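Local atomic coordinates of hypothetical protein PA1234 (Pseudomonas aeruginosa, PDB entry 1Z6N), a protein that is of unknown function but belongs to the thioredoxin family, which suggests a redox role, and binds magnesium. Residues 35-40 with 76-81; 66-71 with 127-132; 70-75 with 152-157; 99-102 with 108-111; 114-117 with 123-126. One frame throughout, in Å; residues are numbered along the deposited sequence.

The five contacts tie together one thioredoxin-like fold, in which helices pack against a four-stranded mixed sheet. Interactions 1, 2 and 3 all use helix 67-82, the helix that begins within a CxxC sequence of thioredoxin type: interaction 2 anchors its start, interaction 3 its middle and interaction 1 its later turns. Interaction 3 lies centrally, its centre about 7 Å from that of interaction 2 and 8 Å from that of interaction 1. Interactions 4 and 5 follow each other along the chain, nested inside the loop that interaction 2 closes. Interaction 4 lies in the connection that leads into the hairpin of interaction 5, whose second strand runs on into interaction 2. The centres of interactions 1 and 4 are about 27 Å apart.

Interaction 1 of 5, residues 35-40 with 76-81; sequences KLESNG and LDFAQR
Arg81 reaches across from helix 67-82 to Glu37 on helix 23-39 and forms the centre of a three-residue salt-bridge network, linking two helices of the thioredoxin-like fold. Its NH2 donates to Glu37 OE2 at 2.8 Å, on the anti side of the carboxylate and close to its plane, though the N-H is bent. NH1 adds a weak bond to the same oxygen at 3.1 Å, so both terminal nitrogens converge on one atom, with the guanidinium turned 72° against the carboxylate. Behind them, Arg81 NE gives a straighter bond to Asp77 OD2 at 2.9 Å, meeting that oxygen from above its carboxylate plane. Asp77 sits one turn earlier on the same helix and so steadies the arginine that Glu37 meets; a long, flat cation with donors on two sides suits a place between two acids.

The helix axes, 11.1 Å apart at 54°, need a large residue to span the gap, and Phe78 fills it. With CG anti to the backbone N (chi1 -177°), its ring reaches out toward helix 23-39, where Leu41 also packs on it. The branched end of Leu36 comes to the ring obliquely, CG and CD2 each 3.7 Å from Phe78 CD2, while Leu151 touches Leu36 from another helix. Glu37 serves twice: below its charged end, the methylene CG rests 3.5 Å from Phe78 CE1.

Interaction 2 of 5, residues 66-71 with 127-132; sequences CPDCQI and FVERPQ
Salt bridging dominates: Arg130 grips the carboxylate of Asp68 side-on with two nitrogens. Its NE bonds to Asp68 OD1 at 2.9 Å, nearly straight at 167° and in the guanidinium plane, but comes from above the carboxylate plane. The second bond, NH2 to Asp68 OD2, is longer at 3.3 Å and lies on the syn side. The two flat groups are 56° apart, so the grip is twisted. An arginine chain extended from CG to NE gives the needed reach, and Tyr145 OH is a further hydrogen-bond partner of Asp68 OD1.

Bonds within each segment shape both partners. Glu129 is the middle residue of a classic gamma turn closed by Arg130 N to Val128 O at 2.8 Å, which ends strand 123-128 and turns the chain toward the helix. Opposite, Asp68 lies between the cysteines of a CxxC sequence at a helix start, as in thioredoxins; Cys66 SG caps that helix by accepting from Cys69 N at 3.4 Å.

Among the acids, Asp68 OD2 and Glu129 OE2 approach to 4.1 Å. A water joins them, 2.8 Å from Asp68 OD2 and 2.7 Å from Glu129 OE2, and the Glu129 carboxylate lies over one face of the Arg130 guanidinium, which probably offsets the like charges.

Interaction 3 of 5, residues 70-75 with 152-157; sequences QINLAA and EHAIGD
Ala75 and Ala154 meet methyl to methyl, their CB atoms 4.1 Å apart, where helix 67-82 crosses helix 151-164 within the thioredoxin-like fold. Both helices cover the same face of the central sheet. The axes come within 8.5 Å at a signed crossing angle of -63°, a close approach made possible by small residues: a single methyl from each side separates the two backbones.

Ala75 has the most surface buried here. It points straight at the other helix, while Leu36 of helix 23-39 touches it from another direction. Ala154, the next in order, is also directed across the contact, and besides Ala75 its methyl meets the side-chain oxygen of Asn72, with Asn72 OD1 3.5 Å from Ala154 CB. That is packing and not a hydrogen bond; the polar end of Asn72 is held through ND2, which bonds to Tyr145 OH. Phe127 of the sheet touches both Asn72 and Ala154.

Ile155, the third large contributor, starts out alongside the interface rather than into it. Its CG1 lies anti to the carbonyl carbon (chi1 -61°), which swings the longer branch toward helix 67-82 and over the backbone there. Ile155 CG1 and CD1 both lie 3.5 Å from Ala75 O.

Interaction 4 of 5, residues 99-102 with 108-111; sequences DLRQ and RIAI
Arg101 leans its aliphatic stem against the chain at Arg108 and Ile109, and its first carbon already makes contact: Arg101 CB is 4.0 Å from Ile109 CD1. The next methylene, CG, stands anti to the backbone N (chi1 -158°), which sends the side chain out toward the backbone of Arg108; CG is 4.1 Å from the same methyl, Ile109 CD1. At CD the partner changes. This atom sits over the main chain of Arg108, 3.9 Å from Arg108 CA. A bend at chi3 (69°) then carries the guanidinium away from Arg108.

An arginine suits this partly exposed place because its greasy stem can pack while its charge stays at the surface. Arg108 contributes backbone, not side chain: its own CB points away. Ile109 is the buried partner, an apolar branched residue that also touches Ala96 and Glu97 of helix 93-99. No hydrogen bond joins the two segments. Van der Waals packing thus draws together two parts of the long connection between helix 93-99 and strand 113-117 in this thioredoxin-like fold.

Interaction 5 of 5, residues 114-117 with 123-126; sequences VLVL and LLGR
A classic beta bulge interrupts the antiparallel hairpin of strands 113-117 and 123-128, which lies at one edge of the sheet in this thioredoxin-like fold, with 123-128 outermost: Leu124 and Gly125 together face the single residue Val116. Two backbone bonds fix the bulge from both ends of Val116. Its N donates to Gly125 O at 2.9 Å and nearly straight (171°), while its O accepts from Leu124 N at 2.8 Å. The extra residue is taken up by Leu124, whose near-helical backbone (psi -28°) kinks the strand, and by Gly125 in a very extended conformation that a residue without a side chain adopts easily. Beyond it, Leu115 and Arg126 form a non-hydrogen-bonded pair, with a CA-H contact from Arg126 CA to Val114 O at 3.2 Å.

Leu115, Leu117, Leu123 and Arg126 share one face. There Leu115 CB meets Leu123 CD1 at 3.8 Å, and Tyr4 of helix 4-10 packs over all three leucines. Arg126 runs beside Leu115 and points the same way, its apolar CG 3.8 Å from Leu115 CD2, before its guanidinium bonds to Leu104 O. Val116 projects from the opposite face, where a compact branched residue fits against helix 151-164. Next to the hairpin's turn, Leu117 has CG anti to the carbonyl carbon (chi1 -57°), which leans its branch toward the neighbouring strand, where CD2 lies 3.8 Å from Leu123 CA.

Interaction 1 of 5, residues 35-40 with 76-81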
# COMPACT_ATOMS: atom_id res chain seq x y z
N LYS A 35 -4.56 -9.85 -12.32
CA LYS A 35 -3.90 -11.07 -11.83
C LYS A 35 -4.45 -11.47 -10.47
O LYS A 35 -4.82 -12.63 -10.25
CB LYS A 35 -2.38 -10.93 -11.78
CG LYS A 35 -1.67 -12.15 -11.14
CD LYS A 35 -0.17 -12.07 -11.32
CE LYS A 35 0.53 -13.29 -10.75
NZ LYS A 35 1.87 -13.43 -11.40
N LEU A 36 -4.49 -10.50 -9.57
CA LEU A 36 -5.03 -10.72 -8.24
C LEU A 36 -6.51 -11.09 -8.33
O LEU A 36 -6.96 -12.02 -7.66
CB LEU A 36 -4.82 -9.46 -7.39
CG LEU A 36 -4.71 -9.58 -5.88
CD1 LEU A 36 -3.84 -10.75 -5.45
CD2 LEU A 36 -4.16 -8.26 -5.37
N GLU A 37 -7.25 -10.39 -9.19
CA GLU A 37 -8.69 -10.63 -9.38
C GLU A 37 -9.04 -11.99 -10.00
O GLU A 37 -10.08 -12.57 -9.67
CB GLU A 37 -9.33 -9.50 -10.19
CG GLU A 37 -9.45 -8.22 -9.36
CD GLU A 37 -10.00 -7.03 -10.13
OE1 GLU A 37 -10.30 -7.15 -11.34
OE2 GLU A 37 -10.15 -5.97 -9.50
N SER A 38 -8.18 -12.50 -10.89
CA SER A 38 -8.43 -13.82 -11.50
C SER A 38 -7.88 -14.97 -10.67
O SER A 38 -8.51 -16.03 -10.57
CB SER A 38 -7.86 -13.87 -12.92
OG SER A 38 -6.46 -13.65 -12.92
N ASN A 39 -6.70 -14.79 -10.07
CA ASN A 39 -6.12 -15.82 -9.20
C ASN A 39 -6.82 -15.91 -7.85
O ASN A 39 -6.90 -16.99 -7.25
CB ASN A 39 -4.60 -15.61 -9.03
CG ASN A 39 -3.81 -15.85 -10.32
OD1 ASN A 39 -4.32 -16.41 -11.28
ND2 ASN A 39 -2.55 -15.42 -10.33
N GLY A 40 -7.33 -14.78 -7.37
CA GLY A 40 -8.05 -14.70 -6.09
C GLY A 40 -7.12 -14.72 -4.89
O GLY A 40 -5.91 -14.94 -5.03
N LEU A 76 -3.16 -3.32 -2.50
CA LEU A 76 -3.81 -2.65 -1.37
C LEU A 76 -5.14 -2.01 -1.80
O LEU A 76 -6.10 -2.00 -1.02
CB LEU A 76 -2.87 -1.65 -0.69
CG LEU A 76 -1.66 -2.30 0.01
CD1 LEU A 76 -0.77 -1.22 0.61
CD2 LEU A 76 -2.09 -3.31 1.09
N ASP A 77 -5.22 -1.52 -3.03
CA ASP A 77 -6.50 -1.04 -3.55
C ASP A 77 -7.52 -2.17 -3.67
O ASP A 77 -8.71 -1.99 -3.35
CB ASP A 77 -6.31 -0.36 -4.89
CG ASP A 77 -7.63 -0.01 -5.54
OD1 ASP A 77 -8.30 0.93 -5.04
OD2 ASP A 77 -8.01 -0.68 -6.53
N PHE A 78 -7.07 -3.34 -4.10
CA PHE A 78 -7.96 -4.50 -4.16
C PHE A 78 -8.53 -4.79 -2.77
O PHE A 78 -9.74 -5.00 -2.62
CB PHE A 78 -7.22 -5.69 -4.75
CG PHE A 78 -8.07 -6.93 -4.91
CD1 PHE A 78 -9.20 -6.93 -5.71
CD2 PHE A 78 -7.69 -8.11 -4.28
CE1 PHE A 78 -9.97 -8.10 -5.86
CE2 PHE A 78 -8.46 -9.28 -4.44
CZ PHE A 78 -9.59 -9.26 -5.22
N ALA A 79 -7.68 -4.72 -1.74
CA ALA A 79 -8.12 -4.93 -0.36
C ALA A 79 -9.15 -3.90 0.08
O ALA A 79 -10.15 -4.24 0.71
CB ALA A 79 -6.94 -4.97 0.61
N GLN A 80 -8.94 -2.63 -0.28
CA GLN A 80 -9.89 -1.59 0.11
C GLN A 80 -11.23 -1.74 -0.62
O GLN A 80 -12.28 -1.36 -0.09
CB GLN A 80 -9.28 -0.20 -0.09
CG GLN A 80 -9.48 0.40 -1.47
CD GLN A 80 -8.95 1.82 -1.56
OE1 GLN A 80 -8.35 2.25 -2.58
NE2 GLN A 80 -9.13 2.57 -0.48
N ARG A 81 -11.21 -2.30 -1.82
CA ARG A 81 -12.45 -2.54 -2.55
C ARG A 81 -13.24 -3.70 -1.93
O ARG A 81 -14.47 -3.69 -1.93
CB ARG A 81 -12.17 -2.77 -4.03
CG ARG A 81 -11.73 -1.48 -4.71
CD ARG A 81 -11.56 -1.61 -6.21
NE ARG A 81 -10.38 -2.39 -6.58
CZ ARG A 81 -10.43 -3.60 -7.13
NH1 ARG A 81 -11.60 -4.19 -7.36
NH2 ARG A 81 -9.30 -4.24 -7.45

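Interaction 2 of 5, residues 66-71 with 127-132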
# COMPACT_ATOMS: atom_id res chain seq x y z
N CYS A 66 6.75 4.22 -10.44
CA CYS A 66 7.49 3.28 -9.61
C CYS A 66 6.85 1.88 -9.69
O CYS A 66 5.70 1.73 -9.32
CB CYS A 66 7.49 3.78 -8.17
SG CYS A 66 8.12 2.54 -7.03
N PRO A 67 7.59 0.87 -10.20
CA PRO A 67 7.04 -0.49 -10.29
C PRO A 67 6.58 -1.03 -8.95
O PRO A 67 5.57 -1.74 -8.89
CB PRO A 67 8.22 -1.31 -10.84
CG PRO A 67 8.92 -0.33 -11.69
CD PRO A 67 8.91 0.94 -10.85
N ASP A 68 7.30 -0.69 -7.88
CA ASP A 68 6.92 -1.15 -6.54
C ASP A 68 5.57 -0.54 -6.13
O ASP A 68 4.79 -1.19 -5.44
CB ASP A 68 7.99 -0.82 -5.51
CG ASP A 68 9.30 -1.47 -5.84
OD1 ASP A 68 9.33 -2.72 -5.85
OD2 ASP A 68 10.29 -0.75 -6.11
N CYS A 69 5.32 0.70 -6.53
CA CYS A 69 4.00 1.31 -6.30
C CYS A 69 2.92 0.66 -7.15
O CYS A 69 1.82 0.38 -6.66
CB CYS A 69 4.03 2.81 -6.58
SG CYS A 69 5.04 3.72 -5.39
N GLN A 70 3.21 0.42 -8.43
CA GLN A 70 2.22 -0.22 -9.30
C GLN A 70 1.76 -1.56 -8.72
O GLN A 70 0.56 -1.86 -8.68
CB GLN A 70 2.77 -0.42 -10.71
CG GLN A 70 3.13 0.88 -11.41
CD GLN A 70 4.08 0.66 -12.56
OE1 GLN A 70 4.43 -0.49 -12.90
NE2 GLN A 70 4.52 1.75 -13.18
N ILE A 71 2.73 -2.36 -8.28
CA ILE A 71 2.47 -3.69 -7.72
C ILE A 71 1.73 -3.60 -6.41
O ILE A 71 0.62 -4.11 -6.28
CB ILE A 71 3.79 -4.45 -7.53
CG1 ILE A 71 4.43 -4.74 -8.90
CG2 ILE A 71 3.56 -5.76 -6.76
CD1 ILE A 71 5.92 -5.10 -8.84
N PHE A 127 4.43 -0.22 6.07
CA PHE A 127 4.86 -1.11 4.99
C PHE A 127 5.81 -0.27 4.13
O PHE A 127 5.49 0.87 3.79
CB PHE A 127 3.64 -1.59 4.19
CG PHE A 127 3.97 -2.37 2.94
CD1 PHE A 127 3.84 -3.76 2.91
CD2 PHE A 127 4.37 -1.71 1.78
CE1 PHE A 127 4.11 -4.48 1.73
CE2 PHE A 127 4.64 -2.41 0.60
CZ PHE A 127 4.52 -3.80 0.58
N VAL A 128 6.99 -0.80 3.80
CA VAL A 128 7.99 0.01 3.12
C VAL A 128 8.53 -0.71 1.88
O VAL A 128 9.24 -1.73 2.01
CB VAL A 128 9.19 0.40 4.03
CG1 VAL A 128 10.11 1.37 3.29
CG2 VAL A 128 8.72 0.99 5.37
N GLU A 129 8.15 -0.18 0.71
CA GLU A 129 8.65 -0.61 -0.59
C GLU A 129 8.16 -1.98 -1.11
O GLU A 129 7.55 -2.04 -2.18
CB GLU A 129 10.18 -0.52 -0.67
CG GLU A 129 10.71 -0.45 -2.10
CD GLU A 129 12.20 -0.13 -2.19
OE1 GLU A 129 12.97 -0.68 -1.39
OE2 GLU A 129 12.59 0.66 -3.06
N ARG A 130 8.43 -3.04 -0.35
CA ARG A 130 8.12 -4.40 -0.79
C ARG A 130 7.66 -5.23 0.40
O ARG A 130 8.04 -4.92 1.53
CB ARG A 130 9.36 -5.04 -1.41
CG ARG A 130 9.73 -4.37 -2.70
CD ARG A 130 11.04 -4.88 -3.26
NE ARG A 130 11.42 -3.99 -4.35
CZ ARG A 130 12.65 -3.56 -4.60
NH1 ARG A 130 13.69 -3.96 -3.86
NH2 ARG A 130 12.85 -2.72 -5.62
N PRO A 131 6.84 -6.28 0.16
CA PRO A 131 6.44 -7.15 1.26
C PRO A 131 7.61 -7.85 1.93
O PRO A 131 8.65 -8.08 1.31
CB PRO A 131 5.49 -8.18 0.61
CG PRO A 131 5.08 -7.55 -0.70
CD PRO A 131 6.22 -6.68 -1.13
N GLN A 132 7.43 -8.20 3.20
CA GLN A 132 8.47 -8.86 3.99
C GLN A 132 8.99 -10.14 3.31
O GLN A 132 10.18 -10.46 3.38
CB GLN A 132 7.97 -9.17 5.41
CG GLN A 132 9.09 -9.60 6.38
CD GLN A 132 10.14 -8.51 6.51
OE1 GLN A 132 9.83 -7.37 6.88
NE2 GLN A 132 11.39 -8.86 6.22
O HOH W 1 11.14 1.72 -5.06

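Interaction 3 of 5, residues 70-75 with 152-157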
# COMPACT_ATOMS: atom_id res chain seq x y z
N GLN A 70 3.21 0.42 -8.43
CA GLN A 70 2.22 -0.22 -9.30
C GLN A 70 1.76 -1.56 -8.72
O GLN A 70 0.56 -1.86 -8.68
CB GLN A 70 2.77 -0.42 -10.71
CG GLN A 70 3.13 0.88 -11.41
CD GLN A 70 4.08 0.66 -12.56
OE1 GLN A 70 4.43 -0.49 -12.90
NE2 GLN A 70 4.52 1.75 -13.18
N ILE A 71 2.73 -2.36 -8.28
CA ILE A 71 2.47 -3.69 -7.72
C ILE A 71 1.73 -3.60 -6.41
O ILE A 71 0.62 -4.11 -6.28
CB ILE A 71 3.79 -4.45 -7.53
CG1 ILE A 71 4.43 -4.74 -8.90
CG2 ILE A 71 3.56 -5.76 -6.76
CD1 ILE A 71 5.92 -5.10 -8.84
N ASN A 72 2.34 -2.98 -5.40
CA ASN A 72 1.77 -3.11 -4.07
C ASN A 72 0.53 -2.28 -3.87
O ASN A 72 -0.34 -2.65 -3.08
CB ASN A 72 2.82 -2.83 -3.01
CG ASN A 72 3.97 -3.79 -3.10
OD1 ASN A 72 3.80 -5.00 -2.91
ND2 ASN A 72 5.15 -3.27 -3.43
N LEU A 73 0.43 -1.15 -4.57
CA LEU A 73 -0.77 -0.34 -4.43
C LEU A 73 -1.96 -0.95 -5.19
O LEU A 73 -3.09 -0.82 -4.74
CB LEU A 73 -0.53 1.12 -4.80
CG LEU A 73 0.54 1.78 -3.92
CD1 LEU A 73 0.70 3.26 -4.33
CD2 LEU A 73 0.21 1.66 -2.43
N ALA A 74 -1.69 -1.64 -6.31
CA ALA A 74 -2.78 -2.41 -6.94
C ALA A 74 -3.36 -3.42 -5.93
O ALA A 74 -4.57 -3.61 -5.83
CB ALA A 74 -2.30 -3.12 -8.20
N ALA A 75 -2.47 -4.06 -5.17
CA ALA A 75 -2.91 -5.07 -4.17
C ALA A 75 -3.69 -4.42 -3.03
O ALA A 75 -4.75 -4.91 -2.64
CB ALA A 75 -1.71 -5.86 -3.64
N GLU A 152 -0.68 -10.86 -2.84
CA GLU A 152 -1.42 -11.17 -1.63
C GLU A 152 -0.61 -10.80 -0.37
O GLU A 152 -1.18 -10.42 0.65
CB GLU A 152 -1.78 -12.65 -1.59
CG GLU A 152 -0.58 -13.56 -1.45
CD GLU A 152 -0.92 -15.02 -1.64
OE1 GLU A 152 -1.64 -15.34 -2.62
OE2 GLU A 152 -0.46 -15.84 -0.82
N HIS A 153 0.72 -10.91 -0.47
CA HIS A 153 1.61 -10.64 0.67
C HIS A 153 1.60 -9.18 1.11
O HIS A 153 1.79 -8.89 2.31
CB HIS A 153 3.05 -11.08 0.37
CG HIS A 153 3.18 -12.52 0.00
ND1 HIS A 153 2.72 -13.03 -1.19
CD2 HIS A 153 3.74 -13.56 0.66
CE1 HIS A 153 2.98 -14.32 -1.25
NE2 HIS A 153 3.60 -14.67 -0.14
N ALA A 154 1.40 -8.26 0.16
CA ALA A 154 1.30 -6.85 0.52
C ALA A 154 0.08 -6.65 1.42
O ALA A 154 0.15 -5.95 2.43
CB ALA A 154 1.19 -5.98 -0.75
N ILE A 155 -1.02 -7.31 1.06
CA ILE A 155 -2.25 -7.26 1.85
C ILE A 155 -2.03 -7.89 3.22
O ILE A 155 -2.41 -7.31 4.24
CB ILE A 155 -3.42 -7.96 1.12
CG1 ILE A 155 -3.72 -7.25 -0.22
CG2 ILE A 155 -4.66 -7.97 2.01
CD1 ILE A 155 -4.70 -8.03 -1.13
N GLY A 156 -1.41 -9.08 3.24
CA GLY A 156 -1.13 -9.79 4.50
C GLY A 156 -0.27 -8.98 5.44
O GLY A 156 -0.53 -8.94 6.65
N ASP A 157 0.76 -8.31 4.91
CA ASP A 157 1.63 -7.50 5.76
C ASP A 157 0.84 -6.37 6.43
O ASP A 157 1.02 -6.09 7.63
CB ASP A 157 2.79 -6.88 4.96
CG ASP A 157 3.88 -7.87 4.59
OD1 ASP A 157 3.73 -9.11 4.79
OD2 ASP A 157 4.91 -7.38 4.06

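Interaction 4 of 5, residues 99-102 with 108-111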
# COMPACT_ATOMS: atom_id res chain seq x y z
N ASP A 99 7.92 16.24 4.52
CA ASP A 99 7.13 16.29 5.76
C ASP A 99 7.03 15.00 6.56
O ASP A 99 6.44 15.01 7.65
CB ASP A 99 5.73 16.82 5.50
CG ASP A 99 5.33 17.91 6.47
OD1 ASP A 99 6.13 18.29 7.38
OD2 ASP A 99 4.21 18.41 6.29
N LEU A 100 7.59 13.90 6.05
CA LEU A 100 7.53 12.64 6.79
C LEU A 100 8.90 12.08 7.17
O LEU A 100 9.00 11.33 8.15
CB LEU A 100 6.77 11.57 5.99
CG LEU A 100 5.27 11.79 5.85
CD1 LEU A 100 4.68 10.73 4.93
CD2 LEU A 100 4.59 11.77 7.25
N ARG A 101 9.93 12.40 6.40
CA ARG A 101 11.21 11.71 6.57
C ARG A 101 11.76 11.83 7.99
O ARG A 101 12.09 10.83 8.63
CB ARG A 101 12.23 12.16 5.52
CG ARG A 101 13.36 11.15 5.29
CD ARG A 101 14.53 11.80 4.58
NE ARG A 101 15.18 12.77 5.45
CZ ARG A 101 16.06 13.68 5.06
NH1 ARG A 101 16.38 13.79 3.77
NH2 ARG A 101 16.61 14.50 5.96
N GLN A 102 11.83 13.05 8.50
CA GLN A 102 12.41 13.27 9.83
C GLN A 102 11.48 12.77 10.93
O GLN A 102 11.93 12.18 11.91
CB GLN A 102 12.78 14.74 10.02
CG GLN A 102 13.98 15.18 9.17
CD GLN A 102 15.34 14.85 9.79
OE1 GLN A 102 16.16 15.73 10.01
NE2 GLN A 102 15.57 13.57 10.07
N ARG A 108 15.95 8.22 3.90
CA ARG A 108 15.41 8.60 2.59
C ARG A 108 14.01 8.00 2.50
O ARG A 108 13.61 7.19 3.34
CB ARG A 108 16.29 8.02 1.48
CG ARG A 108 16.31 6.50 1.48
CD ARG A 108 17.25 5.96 0.41
NE ARG A 108 16.52 5.63 -0.81
CZ ARG A 108 16.01 4.42 -1.09
NH1 ARG A 108 15.36 4.23 -2.23
NH2 ARG A 108 16.16 3.41 -0.24
N ILE A 109 13.25 8.40 1.47
CA ILE A 109 11.93 7.83 1.25
C ILE A 109 11.98 6.82 0.11
O ILE A 109 12.13 7.20 -1.05
CB ILE A 109 10.87 8.91 0.92
CG1 ILE A 109 10.78 9.94 2.06
CG2 ILE A 109 9.53 8.25 0.65
CD1 ILE A 109 10.21 9.38 3.42
N ALA A 110 11.85 5.55 0.45
CA ALA A 110 11.70 4.48 -0.53
C ALA A 110 10.20 4.27 -0.69
O ALA A 110 9.47 4.19 0.31
CB ALA A 110 12.38 3.20 -0.02
N ILE A 111 9.75 4.22 -1.94
CA ILE A 111 8.32 4.14 -2.19
C ILE A 111 7.92 2.75 -2.74
O ILE A 111 8.74 2.09 -3.41
CB ILE A 111 7.82 5.28 -3.14
CG1 ILE A 111 8.66 5.31 -4.42
CG2 ILE A 111 7.83 6.63 -2.39
CD1 ILE A 111 8.10 6.21 -5.48

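Interaction 5 of 5, residues 114-117 with 123-126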
# COMPACT_ATOMS: atom_id res chain seq x y z
N VAL A 114 3.87 3.11 3.13
CA VAL A 114 2.49 2.97 3.54
C VAL A 114 2.42 3.06 5.07
O VAL A 114 2.93 2.20 5.77
CB VAL A 114 1.89 1.63 3.07
CG1 VAL A 114 0.45 1.51 3.51
CG2 VAL A 114 1.98 1.49 1.54
N LEU A 115 1.77 4.12 5.55
CA LEU A 115 1.57 4.29 6.99
C LEU A 115 0.18 3.81 7.36
O LEU A 115 -0.81 4.29 6.79
CB LEU A 115 1.77 5.76 7.37
CG LEU A 115 3.13 6.37 6.96
CD1 LEU A 115 3.16 7.82 7.44
CD2 LEU A 115 4.30 5.59 7.56
N VAL A 116 0.09 2.86 8.28
CA VAL A 116 -1.19 2.29 8.69
C VAL A 116 -1.66 3.05 9.91
O VAL A 116 -0.99 3.04 10.96
CB VAL A 116 -1.06 0.78 9.00
CG1 VAL A 116 -2.41 0.20 9.40
CG2 VAL A 116 -0.48 0.05 7.80
N LEU A 117 -2.80 3.72 9.78
CA LEU A 117 -3.34 4.58 10.83
C LEU A 117 -4.70 4.06 11.27
O LEU A 117 -5.45 3.50 10.47
CB LEU A 117 -3.49 6.02 10.32
CG LEU A 117 -2.25 6.74 9.77
CD1 LEU A 117 -2.68 7.89 8.89
CD2 LEU A 117 -1.42 7.29 10.89
N LEU A 123 -0.56 6.18 14.52
CA LEU A 123 0.28 5.39 13.64
C LEU A 123 0.52 4.00 14.22
O LEU A 123 1.12 3.85 15.30
CB LEU A 123 1.61 6.11 13.42
CG LEU A 123 2.66 5.41 12.55
CD1 LEU A 123 2.15 5.21 11.14
CD2 LEU A 123 3.95 6.23 12.54
N LEU A 124 0.05 2.98 13.52
CA LEU A 124 0.13 1.60 14.00
C LEU A 124 1.35 0.86 13.47
O LEU A 124 1.83 -0.08 14.11
CB LEU A 124 -1.14 0.84 13.62
CG LEU A 124 -2.49 1.47 14.01
CD1 LEU A 124 -3.65 0.57 13.58
CD2 LEU A 124 -2.58 1.76 15.50
N GLY A 125 1.82 1.26 12.28
CA GLY A 125 2.97 0.61 11.68
C GLY A 125 3.14 1.04 10.24
O GLY A 125 2.41 1.91 9.76
N ARG A 126 4.11 0.42 9.58
CA ARG A 126 4.50 0.80 8.23
C ARG A 126 4.76 -0.41 7.35
O ARG A 126 5.30 -1.43 7.81
CB ARG A 126 5.83 1.57 8.24
CG ARG A 126 5.99 2.61 9.27
CD ARG A 126 7.47 2.90 9.40
NE ARG A 126 7.70 3.87 10.45
CZ ARG A 126 8.84 4.54 10.60
NH1 ARG A 126 9.84 4.35 9.75
NH2 ARG A 126 8.96 5.40 11.59